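Local coordinates for protein probable mannosyltransferase KTR4 (Saccharomyces cerevisiae, PDB 5A07) that is a probable mannosyltransferase with a GT-A type glycosyltransferase fold, modelled with guanosine-5'-diphosphate and a manganese ion bound, at residues K254-V259 / E322-D327; L272-M277 / Y308-S313; G291-L296 / L362-D367. One frame throughout, in Å; residues are numbered along the deposited sequence. Where two conformers were deposited one is given.

Contact 1: K254-V259 / E322-D327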
loop_
_atom_site.group_PDB
_atom_site.type_symbol
_atom_site.label_atom_id
_atom_site.label_comp_id
_atom_site.label_asym_id
_atom_site.label_seq_id
_atom_site.Cartn_x
_atom_site.Cartn_y
_atom_site.Cartn_z
ATOM N N LYS B 254 -5.206 -10.492 9.983
ATOM C CA LYS B 254 -5.060 -9.510 8.975
ATOM C C LYS B 254 -3.817 -9.753 8.167
ATOM O O LYS B 254 -2.733 -9.949 8.710
ATOM C CB LYS B 254 -5.015 -8.105 9.588
ATOM C CG LYS B 254 -6.132 -7.849 10.565
ATOM C CD LYS B 254 -7.498 -7.955 9.944
ATOM C CE LYS B 254 -8.548 -7.595 11.013
ATOM N NZ LYS B 254 -9.838 -7.848 10.357
ATOM N N ILE B 255 -3.978 -9.703 6.864
ATOM C CA ILE B 255 -2.839 -9.898 5.979
ATOM C C ILE B 255 -2.236 -8.610 5.446
ATOM O O ILE B 255 -1.221 -8.636 4.783
ATOM C CB ILE B 255 -3.218 -10.774 4.775
ATOM C CG1 ILE B 255 -4.264 -10.130 3.905
ATOM C CG2 ILE B 255 -3.612 -12.189 5.297
ATOM C CD1 ILE B 255 -4.449 -10.756 2.506
ATOM N N TYR B 256 -2.916 -7.478 5.686
ATOM C CA TYR B 256 -2.456 -6.244 5.081
ATOM C C TYR B 256 -2.996 -5.079 5.902
ATOM O O TYR B 256 -4.149 -5.107 6.352
ATOM C CB TYR B 256 -2.906 -6.147 3.646
ATOM C CG TYR B 256 -2.206 -5.032 2.858
ATOM C CD1 TYR B 256 -0.914 -5.217 2.381
ATOM C CD2 TYR B 256 -2.808 -3.844 2.610
ATOM C CE1 TYR B 256 -0.263 -4.219 1.686
ATOM C CE2 TYR B 256 -2.160 -2.849 1.869
ATOM C CZ TYR B 256 -0.891 -3.071 1.410
ATOM O OH TYR B 256 -0.246 -2.108 0.699
ATOM N N GLY B 257 -2.146 -4.090 6.100
ATOM C CA GLY B 257 -2.500 -2.858 6.763
ATOM C C GLY B 257 -2.124 -1.643 5.948
ATOM O O GLY B 257 -0.999 -1.576 5.378
ATOM N N PHE B 258 -3.048 -0.670 5.891
ATOM C CA PHE B 258 -2.845 0.537 5.154
ATOM C C PHE B 258 -3.360 1.731 5.955
ATOM O O PHE B 258 -4.125 1.583 6.912
ATOM C CB PHE B 258 -3.519 0.465 3.771
ATOM C CG PHE B 258 -5.034 0.611 3.795
ATOM C CD1 PHE B 258 -5.837 -0.458 4.050
ATOM C CD2 PHE B 258 -5.632 1.829 3.574
ATOM C CE1 PHE B 258 -7.226 -0.324 4.084
ATOM C CE2 PHE B 258 -7.014 1.978 3.621
ATOM C CZ PHE B 258 -7.792 0.892 3.890
ATOM N N VAL B 259 -2.928 2.899 5.534
ATOM C CA VAL B 259 -3.418 4.174 6.069
ATOM C C VAL B 259 -4.136 5.111 5.090
ATOM O O VAL B 259 -5.030 5.916 5.528
ATOM C CB VAL B 259 -2.354 4.998 6.849
ATOM C CG1 VAL B 259 -1.910 4.311 8.112
ATOM C CG2 VAL B 259 -1.146 5.317 5.991
ATOM N N GLU B 322 3.030 0.331 4.285
ATOM C CA GLU B 322 2.182 -0.868 4.248
ATOM C C GLU B 322 2.698 -1.836 5.335
ATOM O O GLU B 322 3.914 -1.868 5.623
ATOM C CB GLU B 322 2.095 -1.480 2.861
ATOM C CG GLU B 322 3.431 -1.854 2.253
ATOM C CD GLU B 322 3.368 -2.429 0.850
ATOM O OE1 GLU B 322 2.295 -2.836 0.299
ATOM O OE2 GLU B 322 4.458 -2.523 0.275
ATOM N N ILE B 323 1.777 -2.542 6.010
ATOM C CA ILE B 323 2.131 -3.654 6.918
ATOM C C ILE B 323 1.657 -4.878 6.111
ATOM O O ILE B 323 0.483 -4.952 5.743
ATOM C CB ILE B 323 1.343 -3.614 8.193
ATOM C CG1 ILE B 323 1.382 -2.267 8.916
ATOM C CG2 ILE B 323 1.850 -4.666 9.132
ATOM C CD1 ILE B 323 2.710 -1.809 9.247
ATOM N N VAL B 324 2.523 -5.820 5.849
ATOM C CA VAL B 324 2.137 -6.906 4.949
ATOM C C VAL B 324 2.591 -8.268 5.480
ATOM O O VAL B 324 3.705 -8.448 6.003
ATOM C CB VAL B 324 2.510 -6.637 3.470
ATOM C CG1 VAL B 324 3.942 -6.307 3.319
ATOM C CG2 VAL B 324 2.104 -7.830 2.602
ATOM N N ASP B 325 1.661 -9.207 5.388
ATOM C CA ASP B 325 1.867 -10.600 5.699
ATOM C C ASP B 325 2.461 -11.221 4.440
ATOM O O ASP B 325 1.792 -11.421 3.430
ATOM C CB ASP B 325 0.537 -11.252 6.112
ATOM C CG ASP B 325 0.658 -12.743 6.541
ATOM O OD1 ASP B 325 1.695 -13.376 6.193
ATOM O OD2 ASP B 325 -0.269 -13.238 7.256
ATOM N N LEU B 326 3.765 -11.500 4.492
ATOM C CA LEU B 326 4.440 -12.009 3.314
ATOM C C LEU B 326 3.947 -13.392 2.845
ATOM O O LEU B 326 4.169 -13.719 1.675
ATOM C CB LEU B 326 5.958 -12.085 3.509
ATOM C CG LEU B 326 6.685 -10.773 3.844
ATOM C CD1 LEU B 326 8.186 -10.974 3.906
ATOM C CD2 LEU B 326 6.361 -9.728 2.823
ATOM N N ASP B 327 3.281 -14.131 3.702
ATOM C CA ASP B 327 2.622 -15.398 3.277
ATOM C C ASP B 327 1.622 -15.134 2.143
ATOM O O ASP B 327 1.455 -15.975 1.290
ATOM C CB ASP B 327 1.821 -16.006 4.398
ATOM C CG ASP B 327 2.667 -16.627 5.499
ATOM O OD1 ASP B 327 3.875 -16.607 5.456
ATOM O OD2 ASP B 327 2.074 -17.241 6.420
HETATM O O HOH W 1 -1.386 -12.238 9.212
#
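Tyr256 and Gly257 pair antiparallel with Val324 and Ile323 in the central mixed sheet of the GT-A fold. Three backbone hydrogen bonds join the strands: Gly257 N to Ile323 O (2.8 Å), Ile323 N to Gly257 O, and, just beyond the regular pairing, Asp325 N to Ile255 O. Between the two Gly257-Ile323 bonds and the Asp325-Ile255 bond, Tyr256 and Val324 form a non-hydrogen-bonded pair.

Among the side chains, the phenol supplies both apolar and polar contact. With CG anti to the backbone N (chi1 -167°), the Tyr256 ring slants across strand 322-325 toward Glu322, its CD1 3.9 Å from Val324 CB. Its hydroxyl donates to Glu322 OE1 (2.7 Å) on the anti side of a carboxylate turned nearly perpendicular to the ring, at 88°. The other oxygen, OE2, forms salt bridges with Arg230 and Arg358.

Farther along, Asp325 caps the following helix by accepting from Asp327 N through OD1, an atom also salt-bridged to Lys226. A water donates to both Asp325 OD2 and Lys254 O, bridging the segments where the strand pairing ends.

Buried Glu322 thus has OE1 held by the Tyr256 hydroxyl and OE2 by two arginines, which fixes the rotation of its carboxylate.

Contact 2: L272-M277 / Y308-S313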
loop_
_atom_site.group_PDB
_atom_site.type_symbol
_atom_site.label_atom_id
_atom_site.label_comp_id
_atom_site.label_asym_id
_atom_site.label_seq_id
_atom_site.Cartn_x
_atom_site.Cartn_y
_atom_site.Cartn_z
ATOM N N LEU B 272 -3.262 -2.373 -17.410
ATOM C CA LEU B 272 -3.096 -3.258 -16.261
ATOM C C LEU B 272 -4.408 -4.021 -15.873
ATOM O O LEU B 272 -4.408 -5.211 -15.638
ATOM C CB LEU B 272 -2.536 -2.466 -15.064
ATOM C CG LEU B 272 -2.490 -3.229 -13.737
ATOM C CD1 LEU B 272 -1.600 -4.446 -13.797
ATOM C CD2 LEU B 272 -1.962 -2.216 -12.692
ATOM N N TRP B 273 -5.502 -3.311 -15.859
ATOM C CA TRP B 273 -6.818 -3.939 -15.571
ATOM C C TRP B 273 -7.189 -4.975 -16.650
ATOM O O TRP B 273 -7.581 -6.074 -16.348
ATOM C CB TRP B 273 -7.919 -2.837 -15.542
ATOM C CG TRP B 273 -9.289 -3.391 -15.296
ATOM C CD1 TRP B 273 -10.285 -3.549 -16.223
ATOM C CD2 TRP B 273 -9.770 -3.980 -14.074
ATOM N NE1 TRP B 273 -11.362 -4.178 -15.645
ATOM C CE2 TRP B 273 -11.085 -4.417 -14.318
ATOM C CE3 TRP B 273 -9.233 -4.122 -12.788
ATOM C CZ2 TRP B 273 -11.860 -5.043 -13.340
ATOM C CZ3 TRP B 273 -9.991 -4.731 -11.802
ATOM C CH2 TRP B 273 -11.314 -5.160 -12.065
ATOM N N THR B 274 -7.093 -4.604 -17.915
ATOM C CA THR B 274 -7.528 -5.548 -19.001
ATOM C C THR B 274 -6.676 -6.780 -18.963
ATOM O O THR B 274 -7.183 -7.885 -19.050
ATOM C CB THR B 274 -7.555 -4.868 -20.388
ATOM O OG1 THR B 274 -6.321 -4.205 -20.637
ATOM C CG2 THR B 274 -8.572 -3.751 -20.381
ATOM N N SER B 275 -5.374 -6.628 -18.715
ATOM C CA SER B 275 -4.532 -7.815 -18.551
ATOM C C SER B 275 -4.883 -8.618 -17.323
ATOM O O SER B 275 -4.831 -9.850 -17.312
ATOM C CB SER B 275 -3.034 -7.457 -18.487
ATOM O OG SER B 275 -2.667 -6.700 -19.601
ATOM N N THR B 276 -5.212 -7.915 -16.237
ATOM C CA THR B 276 -5.520 -8.606 -15.011
ATOM C C THR B 276 -6.843 -9.364 -15.169
ATOM O O THR B 276 -6.981 -10.479 -14.668
ATOM C CB THR B 276 -5.635 -7.584 -13.862
ATOM O OG1 THR B 276 -4.372 -6.941 -13.598
ATOM C CG2 THR B 276 -6.128 -8.267 -12.600
ATOM N N MET B 277 -7.797 -8.797 -15.930
ATOM C CA MET B 277 -9.049 -9.559 -16.222
ATOM C C MET B 277 -8.788 -10.823 -17.074
ATOM O O MET B 277 -9.382 -11.882 -16.794
ATOM C CB MET B 277 -10.072 -8.655 -16.900
ATOM C CG MET B 277 -10.655 -7.632 -15.939
ATOM S SD MET B 277 -11.485 -8.334 -14.531
ATOM C CE MET B 277 -10.207 -8.365 -13.253
ATOM N N TYR B 308 -10.895 5.264 -18.966
ATOM C CA TYR B 308 -9.586 5.107 -19.576
ATOM C C TYR B 308 -9.019 3.706 -19.431
ATOM O O TYR B 308 -8.408 3.181 -20.331
ATOM C CB TYR B 308 -8.634 6.179 -19.029
ATOM C CG TYR B 308 -7.291 6.159 -19.682
ATOM C CD1 TYR B 308 -6.308 5.272 -19.262
ATOM C CD2 TYR B 308 -7.003 6.999 -20.764
ATOM C CE1 TYR B 308 -5.075 5.218 -19.859
ATOM C CE2 TYR B 308 -5.752 6.935 -21.382
ATOM C CZ TYR B 308 -4.800 6.053 -20.913
ATOM O OH TYR B 308 -3.568 5.970 -21.495
ATOM N N THR B 309 -9.257 3.034 -18.307
ATOM C CA THR B 309 -8.661 1.714 -18.049
ATOM C C THR B 309 -9.570 0.633 -18.489
ATOM O O THR B 309 -9.300 -0.585 -18.332
ATOM C CB THR B 309 -8.443 1.505 -16.517
ATOM O OG1 THR B 309 -9.706 1.730 -15.869
ATOM C CG2 THR B 309 -7.415 2.516 -15.950
ATOM N N GLN B 310 -10.733 1.062 -18.952
ATOM C CA GLN B 310 -11.747 0.113 -19.395
ATOM C C GLN B 310 -12.180 -0.819 -18.285
ATOM O O GLN B 310 -12.284 -2.032 -18.464
ATOM C CB GLN B 310 -11.253 -0.687 -20.620
ATOM C CG GLN B 310 -11.006 0.179 -21.873
ATOM C CD GLN B 310 -10.386 -0.654 -22.988
ATOM O OE1 GLN B 310 -11.034 -1.505 -23.575
ATOM N NE2 GLN B 310 -9.094 -0.493 -23.185
ATOM N N GLY B 311 -12.448 -0.231 -17.107
ATOM C CA GLY B 311 -13.130 -0.979 -16.056
ATOM C C GLY B 311 -12.548 -0.937 -14.643
ATOM O O GLY B 311 -13.053 -1.637 -13.789
ATOM N N TYR B 312 -11.513 -0.124 -14.402
ATOM C CA TYR B 312 -10.853 -0.091 -13.082
ATOM C C TYR B 312 -10.932 1.306 -12.529
ATOM O O TYR B 312 -10.569 2.286 -13.177
ATOM C CB TYR B 312 -9.393 -0.525 -13.208
ATOM C CG TYR B 312 -8.506 -0.431 -11.962
ATOM C CD1 TYR B 312 -8.989 -0.653 -10.682
ATOM C CD2 TYR B 312 -7.131 -0.242 -12.109
ATOM C CE1 TYR B 312 -8.124 -0.577 -9.561
ATOM C CE2 TYR B 312 -6.292 -0.172 -11.000
ATOM C CZ TYR B 312 -6.798 -0.339 -9.729
ATOM O OH TYR B 312 -5.922 -0.277 -8.654
ATOM N N SER B 313 -11.424 1.418 -11.306
ATOM C CA SER B 313 -11.514 2.719 -10.641
ATOM C C SER B 313 -10.178 3.432 -10.512
ATOM O O SER B 313 -10.136 4.635 -10.432
ATOM C CB SER B 313 -12.110 2.508 -9.216
ATOM O OG SER B 313 -11.219 1.663 -8.440
HETATM O O HOH W 2 -6.700 -1.482 -18.406
#
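The backbone of 308-313 leaves helix 303-308 through a Schellman motif, with Gln310 at positive phi, and passes beside the first turn of helix 272-282, Trp273 and Tyr312 coming closest with CA atoms 6.1 Å apart. Trp273 carries most of the contact. Its indole projects from the helix with CG anti to the backbone N (chi1 178°), and the turn lies across one of its faces: Gly311 O stands 3.4 Å from CE2 of Trp273, and Tyr312 CB sits over the same face, 3.5 Å from Trp273 CG. Met277 CG covers the opposite face from within the helix. Gly311 O also accepts a hydrogen bond from Lys297 NZ, so a carbonyl resting on the indole has a polar partner as well. The Tyr312 ring is almost parallel to the six-membered ring of Trp273, with planes at 17°, but is slid so far along that the two barely overlap; its hydroxyl is hydrogen-bonded to Cys315 O. At the margin, Thr274 turns its methyl rather than its hydroxyl to the turn, CG2 lying 4.1 Å from Gln310 CB. Beside it a water links the two backbones, accepting from Thr274 N and donating to Thr309 O at 2.8 Å.

Contact 3: G291-L296 / L362-D367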
loop_
_atom_site.group_PDB
_atom_site.type_symbol
_atom_site.label_atom_id
_atom_site.label_comp_id
_atom_site.label_asym_id
_atom_site.label_seq_id
_atom_site.Cartn_x
_atom_site.Cartn_y
_atom_site.Cartn_z
ATOM N N GLY B 291 -13.886 -10.740 -2.047
ATOM C CA GLY B 291 -12.962 -9.744 -2.567
ATOM C C GLY B 291 -13.553 -8.345 -2.614
ATOM O O GLY B 291 -14.797 -8.127 -2.613
ATOM N N ALA B 292 -12.659 -7.363 -2.695
ATOM C CA ALA B 292 -13.084 -5.974 -2.666
ATOM C C ALA B 292 -13.537 -5.499 -4.025
ATOM O O ALA B 292 -12.988 -4.581 -4.588
ATOM C CB ALA B 292 -11.969 -5.106 -2.121
ATOM N N PHE B 293 -14.578 -6.128 -4.582
ATOM C CA PHE B 293 -14.927 -5.887 -5.969
ATOM C C PHE B 293 -15.555 -4.548 -6.241
ATOM O O PHE B 293 -15.265 -3.943 -7.242
ATOM C CB PHE B 293 -15.854 -7.008 -6.482
ATOM C CG PHE B 293 -15.280 -8.372 -6.284
ATOM C CD1 PHE B 293 -14.070 -8.724 -6.844
ATOM C CD2 PHE B 293 -15.955 -9.317 -5.538
ATOM C CE1 PHE B 293 -13.526 -9.997 -6.649
ATOM C CE2 PHE B 293 -15.422 -10.586 -5.365
ATOM C CZ PHE B 293 -14.187 -10.912 -5.898
ATOM N N ALA B 294 -16.398 -4.048 -5.332
ATOM C CA ALA B 294 -16.970 -2.769 -5.522
ATOM C C ALA B 294 -15.898 -1.632 -5.573
ATOM O O ALA B 294 -15.963 -0.693 -6.392
ATOM C CB ALA B 294 -18.001 -2.535 -4.428
ATOM N N TRP B 295 -14.927 -1.735 -4.709
ATOM C CA TRP B 295 -13.814 -0.772 -4.657
ATOM C C TRP B 295 -13.053 -0.704 -5.961
ATOM O O TRP B 295 -12.699 0.393 -6.408
ATOM C CB TRP B 295 -12.882 -1.179 -3.530
ATOM C CG TRP B 295 -11.696 -0.351 -3.226
ATOM C CD1 TRP B 295 -11.678 0.934 -2.807
ATOM C CD2 TRP B 295 -10.327 -0.767 -3.256
ATOM N NE1 TRP B 295 -10.392 1.353 -2.587
ATOM C CE2 TRP B 295 -9.548 0.316 -2.816
ATOM C CE3 TRP B 295 -9.693 -1.918 -3.611
ATOM C CZ2 TRP B 295 -8.167 0.261 -2.750
ATOM C CZ3 TRP B 295 -8.317 -1.991 -3.500
ATOM C CH2 TRP B 295 -7.572 -0.898 -3.077
ATOM N N LEU B 296 -12.832 -1.830 -6.627
ATOM C CA LEU B 296 -12.229 -1.846 -7.970
ATOM C C LEU B 296 -13.128 -1.254 -9.100
ATOM O O LEU B 296 -12.638 -0.787 -10.110
ATOM C CB LEU B 296 -11.896 -3.255 -8.360
ATOM C CG LEU B 296 -11.008 -4.038 -7.403
ATOM C CD1 LEU B 296 -10.809 -5.448 -7.867
ATOM C CD2 LEU B 296 -9.650 -3.306 -7.302
ATOM N N LEU B 362 -4.643 -7.973 -3.813
ATOM C CA LEU B 362 -5.332 -8.048 -2.528
ATOM C C LEU B 362 -6.883 -8.046 -2.725
ATOM O O LEU B 362 -7.602 -8.730 -2.060
ATOM C CB LEU B 362 -4.891 -6.871 -1.659
ATOM C CG LEU B 362 -3.520 -6.995 -1.042
ATOM C CD1 LEU B 362 -3.101 -5.592 -0.566
ATOM C CD2 LEU B 362 -3.530 -7.967 0.126
ATOM N N ALA B 363 -7.375 -7.202 -3.599
ATOM C CA ALA B 363 -8.814 -7.049 -3.750
ATOM C C ALA B 363 -9.449 -8.300 -4.435
ATOM O O ALA B 363 -10.588 -8.662 -4.138
ATOM C CB ALA B 363 -9.094 -5.816 -4.575
ATOM N N LEU B 364 -8.708 -8.922 -5.351
ATOM C CA LEU B 364 -9.242 -10.047 -6.136
ATOM C C LEU B 364 -9.030 -11.372 -5.437
ATOM O O LEU B 364 -9.923 -12.259 -5.508
ATOM C CB LEU B 364 -8.589 -10.097 -7.517
ATOM C CG LEU B 364 -9.012 -8.914 -8.362
ATOM C CD1 LEU B 364 -8.126 -8.828 -9.565
ATOM C CD2 LEU B 364 -10.456 -8.986 -8.784
ATOM N N PHE B 365 -7.913 -11.545 -4.709
ATOM C CA PHE B 365 -7.488 -12.871 -4.273
ATOM C C PHE B 365 -7.561 -13.077 -2.812
ATOM O O PHE B 365 -7.132 -14.113 -2.350
ATOM C CB PHE B 365 -6.064 -13.227 -4.780
ATOM C CG PHE B 365 -5.852 -12.958 -6.261
ATOM C CD1 PHE B 365 -6.828 -13.290 -7.179
ATOM C CD2 PHE B 365 -4.683 -12.435 -6.715
ATOM C CE1 PHE B 365 -6.671 -13.034 -8.550
ATOM C CE2 PHE B 365 -4.499 -12.144 -8.052
ATOM C CZ PHE B 365 -5.502 -12.446 -8.985
ATOM N N ALA B 366 -8.121 -12.115 -2.068
ATOM C CA ALA B 366 -8.212 -12.194 -0.613
ATOM C C ALA B 366 -9.544 -11.644 -0.163
ATOM O O ALA B 366 -10.169 -10.844 -0.855
ATOM C CB ALA B 366 -7.111 -11.406 0.071
ATOM N N ASP B 367 -9.931 -12.075 1.016
ATOM C CA ASP B 367 -11.124 -11.632 1.664
ATOM C C ASP B 367 -10.906 -10.208 2.173
ATOM O O ASP B 367 -10.013 -9.963 2.968
ATOM C CB ASP B 367 -11.387 -12.518 2.907
ATOM C CG ASP B 367 -12.704 -12.196 3.584
ATOM O OD1 ASP B 367 -13.157 -11.019 3.683
ATOM O OD2 ASP B 367 -13.356 -13.140 4.067
HETATM O O HOH W 3 -10.084 -8.078 -0.767
#
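An inverse gamma turn centred on Ala292, which is also the N-cap residue of helix 293-297, meets the C-terminal end of helix 354-365 in the buried interior of this GT-A family protein. The turn places Ala292 N beside Ala363 O, and the two form a hydrogen bond of 2.8 Å. The N-H...O angle is bent, 133°, although the nitrogen lies in the carbonyl plane on a lone pair. Gly291 enters alongside: its bare CA lies against the Ala363 carbonyl, 3.0 Å from Ala363 O, and also makes a CA-H...O contact with Ala366 O.

Ala363 is the apolar centre of the contact. Its methyl touches the Ala292 methyl and, on another side, the two branches of Leu296, with both CD1 and CD2 of Leu296 3.7 Å from Ala363 CB. The indole of Trp295 brings its edge to this methyl as well, while its NE1 bonds to Asn261 and its ring stacks on Phe317. The Leu364 side chain sets off away from 291-296, but its end turns back, placing CD2 against Leu296 CD1 (3.7 Å) and at the edge of the Phe293 ring, 3.9 Å from CE1. With CG anti to the carbonyl carbon (chi1 -54°), that ring folds back beside the turn, and the carbonyl carbon of Gly291 lies over its centre. Helix 43-53 packs against both Phe293 and Leu364, and helix 272-282 adds Trp273 against Leu296.

Where helix 354-365 gives way to loop, a water lies close to Leu362 O and Ala366 O, 2.8 Å from the latter, and accepts a weak bond from Ala292 N at 3.3 Å.

From the N terminus, the chain first enters contact 1 at 254-259, then supplies 272-277 to contact 2 and 291-296 to contact 3. Returning, 308-313 closes the loop of contact 2, 322-327 that of contact 1, and 362-367 that of contact 3. Contact 2 is therefore nested within contact 1, whereas contact 3 crosses both. Contact 1 belongs to the central sheet; contacts 2 and 3 join the helices and turns beside it. Contacts 1 and 2 do not touch, but contact 3 reaches each: Ser313 probably hydrogen-bonds to the carbonyls of Trp295 and Leu296, while helix 354-365 touches both the sheet, Leu362 packing on Tyr256 and Ile255, and helix 272-282, Leu364 packing on Thr276.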